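Local coordinates for D-3-phosphoglycerate dehydrogenase oxidoreductase protein (Ralstonia solanacearum, PDB 3GG9), which probably catalyses the NAD-dependent oxidation of D-3-phosphoglycerate, as a member of the D-isomer specific 2-hydroxyacid dehydrogenases, at residues I233-L238 with L265-P270; A245-T250 with E254-N259; N259-A264 with G271-D276. One frame throughout, in Å; residues are numbered along the deposited sequence.

Contact 1 of 3, residues I233-L238 with L265-P270. Unlike the reference sequence in segment 233-238: Ile233 (reference Val).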
ATOM      1  N   ILE A 233      25.160  -4.938  -2.391  1.00 33.03           N
ATOM      2  CA  ILE A 233      24.278  -6.049  -2.096  1.00 29.57           C
ATOM      3  C   ILE A 233      24.534  -7.062  -3.200  1.00 26.01           C
ATOM      4  O   ILE A 233      24.391  -6.769  -4.379  1.00 31.24           O
ATOM      5  CB  ILE A 233      22.793  -5.599  -2.033  1.00 27.84           C
ATOM      6  CG1 ILE A 233      22.611  -4.593  -0.893  1.00 27.90           C
ATOM      7  CG2 ILE A 233      21.868  -6.780  -1.790  1.00 25.07           C
ATOM      8  CD1 ILE A 233      21.255  -3.929  -0.894  1.00 31.61           C
ATOM      9  N   THR A 234      24.954  -8.248  -2.796  1.00 31.10           N
ATOM     10  CA  THR A 234      25.302  -9.290  -3.742  1.00 30.32           C
ATOM     11  C   THR A 234      24.221 -10.352  -3.739  1.00 29.28           C
ATOM     12  O   THR A 234      23.335 -10.327  -2.893  1.00 26.86           O
ATOM     13  CB  THR A 234      26.633  -9.931  -3.335  1.00 34.76           C
ATOM     14  OG1 THR A 234      26.469 -10.590  -2.072  1.00 33.56           O
ATOM     15  CG2 THR A 234      27.715  -8.870  -3.214  1.00 32.87           C
ATOM     16  N   VAL A 235      24.295 -11.303  -4.674  1.00 30.00           N
ATOM     17  CA  VAL A 235      23.425 -12.481  -4.649  1.00 27.59           C
ATOM     18  C   VAL A 235      23.616 -13.303  -3.381  1.00 31.28           C
ATOM     19  O   VAL A 235      22.661 -13.887  -2.894  1.00 31.85           O
ATOM     20  CB  VAL A 235      23.651 -13.437  -5.878  1.00 28.13           C
ATOM     21  CG1 VAL A 235      22.736 -14.649  -5.807  1.00 36.48           C
ATOM     22  CG2 VAL A 235      23.371 -12.728  -7.139  1.00 32.92           C
ATOM     23  N   ALA A 236      24.837 -13.351  -2.847  1.00 33.32           N
ATOM     24  CA  ALA A 236      25.091 -14.096  -1.611  1.00 32.12           C
ATOM     25  C   ALA A 236      24.295 -13.489  -0.454  1.00 35.05           C
ATOM     26  O   ALA A 236      23.683 -14.218   0.338  1.00 31.68           O
ATOM     27  CB  ALA A 236      26.583 -14.132  -1.279  1.00 34.67           C
ATOM     28  N   ASP A 237      24.288 -12.159  -0.382  1.00 36.44           N
ATOM     29  CA  ASP A 237      23.505 -11.429   0.627  1.00 27.22           C
ATOM     30  C   ASP A 237      22.009 -11.713   0.513  1.00 25.73           C
ATOM     31  O   ASP A 237      21.346 -12.012   1.500  1.00 32.89           O
ATOM     32  CB  ASP A 237      23.730  -9.920   0.483  1.00 33.80           C
ATOM     33  CG  ASP A 237      25.158  -9.496   0.812  1.00 38.68           C
ATOM     34  OD1 ASP A 237      25.689  -8.603   0.110  1.00 36.69           O
ATOM     35  OD2 ASP A 237      25.738 -10.044   1.774  1.00 48.97           O
ATOM     36  N   LEU A 238      21.460 -11.551  -0.691  1.00 24.54           N
ATOM     37  CA  LEU A 238      20.041 -11.825  -0.936  1.00 25.16           C
ATOM     38  C   LEU A 238      19.640 -13.283  -0.684  1.00 27.31           C
ATOM     39  O   LEU A 238      18.576 -13.544  -0.147  1.00 28.60           O
ATOM     40  CB  LEU A 238      19.670 -11.415  -2.367  1.00 27.28           C
ATOM     41  CG  LEU A 238      19.730  -9.916  -2.662  1.00 30.34           C
ATOM     42  CD1 LEU A 238      19.575  -9.688  -4.155  1.00 29.00           C
ATOM     43  CD2 LEU A 238      18.670  -9.129  -1.857  1.00 25.66           C
ATOM     44  N   LEU A 265      15.694 -14.039  -6.618  1.00 29.36           N
ATOM     45  CA  LEU A 265      14.269 -14.381  -6.643  1.00 28.52           C
ATOM     46  C   LEU A 265      14.039 -15.742  -7.283  1.00 32.31           C
ATOM     47  O   LEU A 265      13.257 -16.545  -6.774  1.00 30.89           O
ATOM     48  CB  LEU A 265      13.427 -13.304  -7.334  1.00 30.90           C
ATOM     49  CG  LEU A 265      13.190 -12.007  -6.546  1.00 28.70           C
ATOM     50  CD1 LEU A 265      12.535 -10.990  -7.457  1.00 31.17           C
ATOM     51  CD2 LEU A 265      12.343 -12.218  -5.286  1.00 32.75           C
ATOM     52  N   ASN A 266      14.761 -16.012  -8.364  1.00 32.13           N
ATOM     53  CA  ASN A 266      14.707 -17.322  -9.013  1.00 40.19           C
ATOM     54  C   ASN A 266      15.246 -18.479  -8.163  1.00 38.48           C
ATOM     55  O   ASN A 266      14.903 -19.627  -8.412  1.00 44.98           O
ATOM     56  CB  ASN A 266      15.394 -17.286 -10.377  1.00 34.53           C
ATOM     57  CG  ASN A 266      14.541 -16.618 -11.441  1.00 34.19           C
ATOM     58  OD1 ASN A 266      13.329 -16.480 -11.292  1.00 44.84           O
ATOM     59  ND2 ASN A 266      15.178 -16.192 -12.520  1.00 36.54           N
ATOM     60  N   ARG A 267      16.070 -18.185  -7.161  1.00 37.72           N
ATOM     61  CA  ARG A 267      16.538 -19.238  -6.248  1.00 37.48           C
ATOM     62  C   ARG A 267      15.667 -19.353  -4.983  1.00 40.10           C
ATOM     63  O   ARG A 267      15.858 -20.257  -4.159  1.00 41.36           O
ATOM     64  CB  ARG A 267      18.042 -19.105  -5.938  1.00 42.84           C
ATOM     65  CG  ARG A 267      18.928 -18.963  -7.192  1.00 36.56           C
ATOM     66  CD  ARG A 267      20.226 -19.753  -7.140  1.00 56.77           C
ATOM     67  NE  ARG A 267      21.322 -19.087  -6.431  1.00 60.53           N
ATOM     68  CZ  ARG A 267      22.413 -18.568  -7.004  1.00 60.10           C
ATOM     69  NH1 ARG A 267      23.347 -18.005  -6.246  1.00 56.88           N
ATOM     70  NH2 ARG A 267      22.584 -18.605  -8.321  1.00 52.90           N
ATOM     71  N   GLY A 268      14.702 -18.441  -4.845  1.00 36.03           N
ATOM     72  CA  GLY A 268      13.658 -18.546  -3.829  1.00 32.92           C
ATOM     73  C   GLY A 268      13.905 -17.814  -2.521  1.00 33.55           C
ATOM     74  O   GLY A 268      13.090 -17.913  -1.593  1.00 35.92           O
ATOM     75  N   ARG A 269      15.041 -17.125  -2.434  1.00 30.90           N
ATOM     76  CA  ARG A 269      15.420 -16.297  -1.262  1.00 25.82           C
ATOM     77  C   ARG A 269      15.969 -14.970  -1.786  1.00 28.79           C
ATOM     78  O   ARG A 269      16.969 -14.964  -2.497  1.00 24.02           O
ATOM     79  CB  ARG A 269      16.466 -16.988  -0.381  1.00 20.88           C
ATOM     80  CG  ARG A 269      16.001 -18.326   0.196  1.00 27.89           C
ATOM     81  CD  ARG A 269      17.149 -19.167   0.722  1.00 39.10           C
ATOM     82  NE  ARG A 269      17.401 -18.835   2.113  1.00 53.84           N
ATOM     83  CZ  ARG A 269      16.977 -19.544   3.150  1.00 47.54           C
ATOM     84  NH1 ARG A 269      17.253 -19.123   4.375  1.00 48.04           N
ATOM     85  NH2 ARG A 269      16.304 -20.671   2.969  1.00 56.29           N
ATOM     86  N   PRO A 270      15.301 -13.837  -1.475  1.00 28.53           N
ATOM     87  CA  PRO A 270      14.080 -13.655  -0.680  1.00 30.90           C
ATOM     88  C   PRO A 270      12.858 -14.201  -1.431  1.00 30.95           C
ATOM     89  O   PRO A 270      12.979 -14.562  -2.596  1.00 28.73           O
ATOM     90  CB  PRO A 270      13.988 -12.137  -0.545  1.00 31.20           C
ATOM     91  CG  PRO A 270      14.613 -11.619  -1.804  1.00 31.49           C
ATOM     92  CD  PRO A 270      15.789 -12.559  -2.030  1.00 24.87           C
TER
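In the Rossmann-type NAD-binding domain, the short helix 235-238 packs beside the end of helix 260-267, with Val235 and Leu238 meeting Arg267, Arg269 and Pro270. No hydrogen bond crosses between the two segments. At the outer edge, the guanidinium of Arg267 reaches Val235, whose CG1 lies 3.4 Å from Arg267 NH1. The two side chains cross at about a right angle, and the methyl comes obliquely onto the guanidinium. Val235 CG1 is anti to the backbone N (chi1 180°), which directs this branch at the arginine, while the long, flexible Arg267 bends at chi2 and chi3 and suits an exposed position; it also touches a neighbouring molecule in the crystal, which may influence its course. The buried part is formed by Leu238 and Pro270. Pro270 CD sits 4.1 Å from Leu238 CB and 3.5 Å from Leu238 O, a compact ring beside the C-terminal end of the short helix. The peptide bond before Pro270 is cis, and Arg269 O ends 3.2 Å from Leu238 O; both are acceptors, so this is proximity without a bond. Leu238 and Pro270, both apolar, are buried against Phe247 of strand 246-249. Two end motifs frame the contact. Gly268 terminates helix 260-267 in a Schellman motif, with a positive phi (94°) at which a side chain would collide with the preceding carbonyl; Gly268 N bonds back to Leu265 O. Thr234 and Asp237 make a capping box at the start of helix 235-238, their side chains short enough to reach each other's backbone N-H. The carboxylate also pairs with Arg240 through OD2. In the box, Thr234 N donates to Asp237 OD1 over 3.0 Å, and Asp237 N returns a bond to Thr234 OG1 over 3.2 Å.

Contact 2 of 3, residues A245-T250 with E254-N259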
ATOM      1  N   ALA A 245      10.730 -13.785   3.082  1.00 24.30           N
ATOM      2  CA  ALA A 245      11.202 -12.417   3.241  1.00 27.11           C
ATOM      3  C   ALA A 245      10.917 -11.519   2.051  1.00 27.91           C
ATOM      4  O   ALA A 245      10.882 -11.967   0.896  1.00 24.48           O
ATOM      5  CB  ALA A 245      12.686 -12.407   3.573  1.00 28.53           C
ATOM      6  N   LEU A 246      10.686 -10.246   2.358  1.00 23.51           N
ATOM      7  CA  LEU A 246      10.501  -9.195   1.351  1.00 22.48           C
ATOM      8  C   LEU A 246      11.709  -8.233   1.237  1.00 28.02           C
ATOM      9  O   LEU A 246      12.164  -7.630   2.224  1.00 23.53           O
ATOM     10  CB  LEU A 246       9.188  -8.445   1.609  1.00 20.67           C
ATOM     11  CG  LEU A 246       8.981  -7.122   0.854  1.00 21.63           C
ATOM     12  CD1 LEU A 246       8.645  -7.431  -0.599  1.00 19.61           C
ATOM     13  CD2 LEU A 246       7.861  -6.288   1.541  1.00 18.15           C
ATOM     14  N   PHE A 247      12.246  -8.114   0.031  1.00 13.54           N
ATOM     15  CA  PHE A 247      13.313  -7.155  -0.238  1.00 17.33           C
ATOM     16  C   PHE A 247      12.752  -5.890  -0.894  1.00 20.26           C
ATOM     17  O   PHE A 247      12.118  -5.974  -1.938  1.00 26.81           O
ATOM     18  CB  PHE A 247      14.376  -7.779  -1.146  1.00 25.18           C
ATOM     19  CG  PHE A 247      15.487  -6.830  -1.505  1.00 30.93           C
ATOM     20  CD1 PHE A 247      16.464  -6.495  -0.569  1.00 30.31           C
ATOM     21  CD2 PHE A 247      15.549  -6.258  -2.765  1.00 25.00           C
ATOM     22  CE1 PHE A 247      17.493  -5.627  -0.910  1.00 30.59           C
ATOM     23  CE2 PHE A 247      16.567  -5.390  -3.112  1.00 24.61           C
ATOM     24  CZ  PHE A 247      17.547  -5.074  -2.178  1.00 25.02           C
ATOM     25  N   VAL A 248      12.975  -4.721  -0.281  1.00 23.11           N
ATOM     26  CA  VAL A 248      12.471  -3.450  -0.824  1.00 21.69           C
ATOM     27  C   VAL A 248      13.619  -2.538  -1.252  1.00 22.06           C
ATOM     28  O   VAL A 248      14.566  -2.303  -0.494  1.00 23.74           O
ATOM     29  CB  VAL A 248      11.525  -2.685   0.195  1.00 18.37           C
ATOM     30  CG1 VAL A 248      10.933  -1.425  -0.435  1.00 19.19           C
ATOM     31  CG2 VAL A 248      10.392  -3.599   0.702  1.00 19.89           C
ATOM     32  N   ASN A 249      13.533  -2.008  -2.466  1.00 18.33           N
ATOM     33  CA  ASN A 249      14.535  -1.053  -2.936  1.00 25.24           C
ATOM     34  C   ASN A 249      13.888   0.101  -3.675  1.00 26.94           C
ATOM     35  O   ASN A 249      13.541  -0.018  -4.851  1.00 25.54           O
ATOM     36  CB  ASN A 249      15.599  -1.740  -3.823  1.00 24.06           C
ATOM     37  CG  ASN A 249      16.754  -0.807  -4.190  1.00 33.04           C
ATOM     38  OD1 ASN A 249      16.887   0.296  -3.661  1.00 23.89           O
ATOM     39  ND2 ASN A 249      17.587  -1.249  -5.106  1.00 21.68           N
ATOM     40  N   THR A 250      13.755   1.232  -2.981  1.00 19.02           N
ATOM     41  CA  THR A 250      13.339   2.455  -3.623  1.00 21.83           C
ATOM     42  C   THR A 250      14.510   3.443  -3.770  1.00 25.22           C
ATOM     43  O   THR A 250      14.289   4.632  -3.971  1.00 21.86           O
ATOM     44  CB  THR A 250      12.212   3.136  -2.803  1.00 24.73           C
ATOM     45  OG1 THR A 250      12.734   3.466  -1.524  1.00 21.66           O
ATOM     46  CG2 THR A 250      11.044   2.180  -2.596  1.00 26.91           C
ATOM     47  N   GLU A 254      21.451  -0.054  -8.925  1.00 28.10           N
ATOM     48  CA  GLU A 254      22.846  -0.457  -9.027  1.00 30.07           C
ATOM     49  C   GLU A 254      23.495  -0.688  -7.659  1.00 30.49           C
ATOM     50  O   GLU A 254      24.645  -1.132  -7.579  1.00 31.57           O
ATOM     51  CB  GLU A 254      23.630   0.584  -9.842  1.00 32.78           C
ATOM     52  CG  GLU A 254      23.137   0.767 -11.288  1.00 36.33           C
ATOM     53  CD  GLU A 254      22.100   1.894 -11.480  1.00 46.96           C
ATOM     54  OE1 GLU A 254      21.929   2.310 -12.646  1.00 43.17           O
ATOM     55  OE2 GLU A 254      21.450   2.357 -10.499  1.00 34.37           O
ATOM     56  N   LEU A 255      22.755  -0.407  -6.588  1.00 26.07           N
ATOM     57  CA  LEU A 255      23.138  -0.869  -5.250  1.00 29.78           C
ATOM     58  C   LEU A 255      23.210  -2.390  -5.134  1.00 27.09           C
ATOM     59  O   LEU A 255      23.943  -2.903  -4.304  1.00 26.39           O
ATOM     60  CB  LEU A 255      22.173  -0.354  -4.190  1.00 23.47           C
ATOM     61  CG  LEU A 255      22.100   1.157  -3.970  1.00 29.78           C
ATOM     62  CD1 LEU A 255      21.009   1.490  -2.962  1.00 23.52           C
ATOM     63  CD2 LEU A 255      23.424   1.711  -3.499  1.00 30.18           C
ATOM     64  N   VAL A 256      22.419  -3.098  -5.938  1.00 27.46           N
ATOM     65  CA  VAL A 256      22.476  -4.555  -6.004  1.00 29.93           C
ATOM     66  C   VAL A 256      23.292  -4.898  -7.237  1.00 31.99           C
ATOM     67  O   VAL A 256      23.107  -4.287  -8.285  1.00 34.22           O
ATOM     68  CB  VAL A 256      21.070  -5.195  -6.134  1.00 33.57           C
ATOM     69  CG1 VAL A 256      21.145  -6.728  -6.113  1.00 22.78           C
ATOM     70  CG2 VAL A 256      20.149  -4.709  -5.020  1.00 22.83           C
ATOM     71  N   GLU A 257      24.199  -5.863  -7.112  1.00 32.29           N
ATOM     72  CA  GLU A 257      24.957  -6.336  -8.273  1.00 33.12           C
ATOM     73  C   GLU A 257      24.047  -6.735  -9.422  1.00 31.89           C
ATOM     74  O   GLU A 257      22.938  -7.209  -9.224  1.00 34.02           O
ATOM     75  CB  GLU A 257      25.938  -7.456  -7.902  1.00 30.85           C
ATOM     76  CG  GLU A 257      25.324  -8.808  -7.582  1.00 36.58           C
ATOM     77  CD  GLU A 257      26.391  -9.890  -7.375  1.00 41.65           C
ATOM     78  OE1 GLU A 257      26.116 -10.882  -6.680  1.00 40.56           O
ATOM     79  OE2 GLU A 257      27.509  -9.747  -7.910  1.00 56.86           O
ATOM     80  N   GLU A 258      24.532  -6.467 -10.622  1.00 33.22           N
ATOM     81  CA  GLU A 258      23.803  -6.651 -11.858  1.00 33.25           C
ATOM     82  C   GLU A 258      23.198  -8.061 -11.961  1.00 33.17           C
ATOM     83  O   GLU A 258      23.879  -9.064 -11.707  1.00 31.52           O
ATOM     84  CB  GLU A 258      24.759  -6.346 -13.005  1.00 32.37           C
ATOM     85  CG  GLU A 258      24.122  -6.332 -14.344  1.00 34.22           C
ATOM     86  CD  GLU A 258      25.069  -5.854 -15.399  1.00 34.57           C
ATOM     87  OE1 GLU A 258      24.572  -5.402 -16.444  1.00 41.22           O
ATOM     88  OE2 GLU A 258      26.306  -5.918 -15.180  1.00 39.97           O
ATOM     89  N   ASN A 259      21.897  -8.099 -12.269  1.00 29.19           N
ATOM     90  CA  ASN A 259      21.044  -9.302 -12.281  1.00 33.73           C
ATOM     91  C   ASN A 259      20.926 -10.050 -10.943  1.00 28.61           C
ATOM     92  O   ASN A 259      20.295 -11.090 -10.882  1.00 30.60           O
ATOM     93  CB  ASN A 259      21.428 -10.282 -13.408  1.00 34.73           C
ATOM     94  CG  ASN A 259      21.505  -9.614 -14.769  1.00 40.26           C
ATOM     95  OD1 ASN A 259      20.684  -8.768 -15.106  1.00 41.17           O
ATOM     96  ND2 ASN A 259      22.505  -9.993 -15.559  1.00 28.77           N
TER
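Phe247, on strand 246-249 of the Rossmann-type parallel sheet, meets Val256 in the loop that leads from this strand to helix 260-267. This is the tight part of the contact. Val256 CG2 is 3.9 Å from Phe247 CZ and 4.1 Å from Phe247 CE2, so one methyl sits obliquely against the far end of the ring, the two side chains running past each other in opposite directions. The phenyl gets there because its CG is anti to the backbone N (chi1 178°), which sends the ring well off the strand. A large flat aromatic can span the distance from strand to loop, and a beta-branched valine offers a compact methyl to receive it. Leu238 of helix 235-238 touches both residues and extends the same apolar layer.

Further along the strand the fit is looser. Asn249 and Leu255 have the nearest CA atoms of the two segments, yet these are 8.9 Å apart, and the side chains come no closer than 4.3 Å, from Asn249 OD1 to Leu255 CD1. Both ends of the amide are hydrogen-bonded to the turn that follows, OD1 accepting from Ser251 N and ND2 donating to Arg252 O, which is why asparagine suits this strand end; a bound glycerol lies close by. The solvent side belongs to the loop, where Glu258 and Asn259 are exposed, as befits charged and polar residues. Between these regimes, Asn249 ND2 grazes the valine methyl at 4.3 Å from Val256 CG2.

Contact 3 of 3, residues N259-A264 with G271-D276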
ATOM      1  N   ASN A 259      21.897  -8.099 -12.269  1.00 29.19           N
ATOM      2  CA  ASN A 259      21.044  -9.302 -12.281  1.00 33.73           C
ATOM      3  C   ASN A 259      20.926 -10.050 -10.943  1.00 28.61           C
ATOM      4  O   ASN A 259      20.295 -11.090 -10.882  1.00 30.60           O
ATOM      5  CB  ASN A 259      21.428 -10.282 -13.408  1.00 34.73           C
ATOM      6  CG  ASN A 259      21.505  -9.614 -14.769  1.00 40.26           C
ATOM      7  OD1 ASN A 259      20.684  -8.768 -15.106  1.00 41.17           O
ATOM      8  ND2 ASN A 259      22.505  -9.993 -15.559  1.00 28.77           N
ATOM      9  N   GLY A 260      21.506  -9.498  -9.881  1.00 23.55           N
ATOM     10  CA  GLY A 260      21.527 -10.177  -8.587  1.00 27.91           C
ATOM     11  C   GLY A 260      20.151 -10.462  -8.039  1.00 28.42           C
ATOM     12  O   GLY A 260      19.875 -11.547  -7.533  1.00 29.08           O
ATOM     13  N   MET A 261      19.277  -9.474  -8.154  1.00 27.73           N
ATOM     14  CA  MET A 261      17.913  -9.622  -7.698  1.00 27.76           C
ATOM     15  C   MET A 261      17.065 -10.692  -8.431  1.00 30.42           C
ATOM     16  O   MET A 261      16.434 -11.549  -7.794  1.00 25.95           O
ATOM     17  CB  MET A 261      17.254  -8.253  -7.735  1.00 31.84           C
ATOM     18  CG  MET A 261      15.818  -8.272  -8.097  1.00 43.92           C
ATOM     19  SD  MET A 261      15.021  -7.439  -6.796  1.00 52.16           S
ATOM     20  CE  MET A 261      15.385  -8.646  -5.491  1.00 31.42           C
ATOM     21  N   VAL A 262      17.044 -10.626  -9.759  1.00 25.86           N
ATOM     22  CA  VAL A 262      16.371 -11.638 -10.559  1.00 29.12           C
ATOM     23  C   VAL A 262      16.919 -13.007 -10.163  1.00 27.58           C
ATOM     24  O   VAL A 262      16.137 -13.916  -9.877  1.00 30.11           O
ATOM     25  CB  VAL A 262      16.545 -11.390 -12.073  1.00 30.28           C
ATOM     26  CG1 VAL A 262      16.106 -12.636 -12.887  1.00 28.90           C
ATOM     27  CG2 VAL A 262      15.768 -10.140 -12.508  1.00 27.42           C
ATOM     28  N   THR A 263      18.248 -13.108 -10.086  1.00 29.90           N
ATOM     29  CA  THR A 263      18.930 -14.357  -9.733  1.00 35.68           C
ATOM     30  C   THR A 263      18.461 -14.872  -8.379  1.00 32.43           C
ATOM     31  O   THR A 263      18.048 -16.016  -8.272  1.00 30.38           O
ATOM     32  CB  THR A 263      20.476 -14.209  -9.782  1.00 37.76           C
ATOM     33  OG1 THR A 263      20.877 -13.803 -11.100  1.00 36.42           O
ATOM     34  CG2 THR A 263      21.188 -15.532  -9.422  1.00 39.37           C
ATOM     35  N   ALA A 264      18.461 -14.009  -7.361  1.00 33.95           N
ATOM     36  CA  ALA A 264      18.047 -14.424  -6.028  1.00 31.10           C
ATOM     37  C   ALA A 264      16.560 -14.805  -5.954  1.00 29.53           C
ATOM     38  O   ALA A 264      16.206 -15.808  -5.315  1.00 29.09           O
ATOM     39  CB  ALA A 264      18.383 -13.350  -5.007  1.00 35.03           C
ATOM     40  N   GLY A 271      11.707 -14.258  -0.773  1.00 31.53           N
ATOM     41  CA  GLY A 271      10.478 -14.740  -1.402  1.00 28.51           C
ATOM     42  C   GLY A 271       9.802 -13.703  -2.288  1.00 29.06           C
ATOM     43  O   GLY A 271       9.078 -14.040  -3.237  1.00 25.92           O
ATOM     44  N   MET A 272      10.028 -12.431  -1.976  1.00 29.79           N
ATOM     45  CA  MET A 272       9.347 -11.357  -2.694  1.00 29.49           C
ATOM     46  C   MET A 272      10.199 -10.101  -2.721  1.00 23.16           C
ATOM     47  O   MET A 272      11.041  -9.881  -1.843  1.00 26.05           O
ATOM     48  CB  MET A 272       7.968 -11.078  -2.062  1.00 27.50           C
ATOM     49  CG  MET A 272       7.057 -10.080  -2.860  1.00 34.22           C
ATOM     50  SD  MET A 272       5.312  -9.933  -2.373  1.00 30.30           S
ATOM     51  CE  MET A 272       4.811 -11.614  -2.804  1.00 27.96           C
ATOM     52  N   ALA A 273      10.010  -9.307  -3.765  1.00 24.21           N
ATOM     53  CA  ALA A 273      10.597  -7.993  -3.831  1.00 25.55           C
ATOM     54  C   ALA A 273       9.589  -6.894  -4.192  1.00 25.62           C
ATOM     55  O   ALA A 273       8.564  -7.148  -4.827  1.00 26.40           O
ATOM     56  CB  ALA A 273      11.769  -7.983  -4.758  1.00 21.93           C
ATOM     57  N   ALA A 274       9.885  -5.675  -3.753  1.00 24.25           N
ATOM     58  CA  ALA A 274       9.144  -4.507  -4.201  1.00 24.71           C
ATOM     59  C   ALA A 274      10.179  -3.444  -4.572  1.00 22.44           C
ATOM     60  O   ALA A 274      11.041  -3.095  -3.764  1.00 28.43           O
ATOM     61  CB  ALA A 274       8.171  -4.009  -3.108  1.00 20.15           C
ATOM     62  N   ILE A 275      10.155  -2.993  -5.822  1.00 22.81           N
ATOM     63  CA  ILE A 275      11.189  -2.073  -6.303  1.00 25.05           C
ATOM     64  C   ILE A 275      10.577  -0.869  -7.024  1.00 24.47           C
ATOM     65  O   ILE A 275       9.525  -0.969  -7.659  1.00 26.96           O
ATOM     66  CB  ILE A 275      12.299  -2.769  -7.173  1.00 27.45           C
ATOM     67  CG1 ILE A 275      11.736  -3.320  -8.480  1.00 33.28           C
ATOM     68  CG2 ILE A 275      13.082  -3.885  -6.403  1.00 22.70           C
ATOM     69  CD1 ILE A 275      12.096  -2.490  -9.625  1.00 43.81           C
ATOM     70  N   ASP A 276      11.277   0.254  -6.964  1.00 25.61           N
ATOM     71  CA  ASP A 276      10.785   1.493  -7.564  1.00 25.58           C
ATOM     72  C   ASP A 276      11.795   2.028  -8.573  1.00 23.47           C
ATOM     73  O   ASP A 276      11.544   2.999  -9.235  1.00 27.35           O
ATOM     74  CB  ASP A 276      10.481   2.520  -6.455  1.00 19.91           C
ATOM     75  CG  ASP A 276       9.858   3.817  -6.986  1.00 27.01           C
ATOM     76  OD1 ASP A 276       8.779   3.753  -7.609  1.00 27.13           O
ATOM     77  OD2 ASP A 276      10.443   4.913  -6.757  1.00 35.68           O
TER
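Met261, on the first turn of helix 260-267, reaches across to Ala273 and Ile275 of strand 272-275, and its thioether carries the contact from the helix side. The segment 271-276 enters with Gly271 and then becomes a strand whose side chains alternate between the two faces of the sheet. Met272, and two residues on Ala274, direct their CB atoms away from Met261, onto the other face, where both touch Ala122 of helix 109-123. Ala273, between them, turns its CB toward helix 260-267. Met261 CE is 3.7 Å from Ala273 CB, and Met261 SD is 3.9 Å from the same methyl, so both ends of the S-CE bond rest on it. A small alanine suits this place because it leaves room for the methionine to lie over it. The long unbranched chain of Met261 folds over the strand through torsions well away from staggered values, chi1 145° and chi2 125°. Ile275 returns to the helix side: its CG2, anti to the carbonyl carbon, lies 4.1 Å from Met261 SD, the two side chains passing in opposite directions. Branching at CB is what gives isoleucine this methyl for the sulfur while CG1 takes another direction. Asp276 closes the segment just past the strand, its carboxylate accepting from Thr298 OG1 and the backbone N atoms of Ile301 and Gly302. On the helix itself, Thr263 OG1 donates over 2.8 Å to Asn259 O, from above the carbonyl plane, and that oxygen also takes Thr263 N. Within these two segments Met261 alone bridges the helix and the strand that follows it, in the second half of a beta-alpha-beta crossover of the Rossmann-type fold.

All three contacts lie in the probable NAD-binding domain, and their apolar parts (Leu238 with Pro270, Phe247 with Val256, Met261 with Ala273 and Ile275) share one face of its parallel sheet. The centres of contacts 1 and 2 are about 9 Å apart. Contact 3 is centred about 7 Å from contact 1 and about 6 Å from contact 2. Contacts 1 and 3 share helix 260-267, and their segments alternate along the chain; contact 2 ends at Asn259, where contact 3 begins. Strands 246-249 and 272-275 are sheet neighbours, and Phe247 packs on Met261. Glu257 OE1 probably accepts from Val235 N, so loop, two helices and two strands form one packed unit.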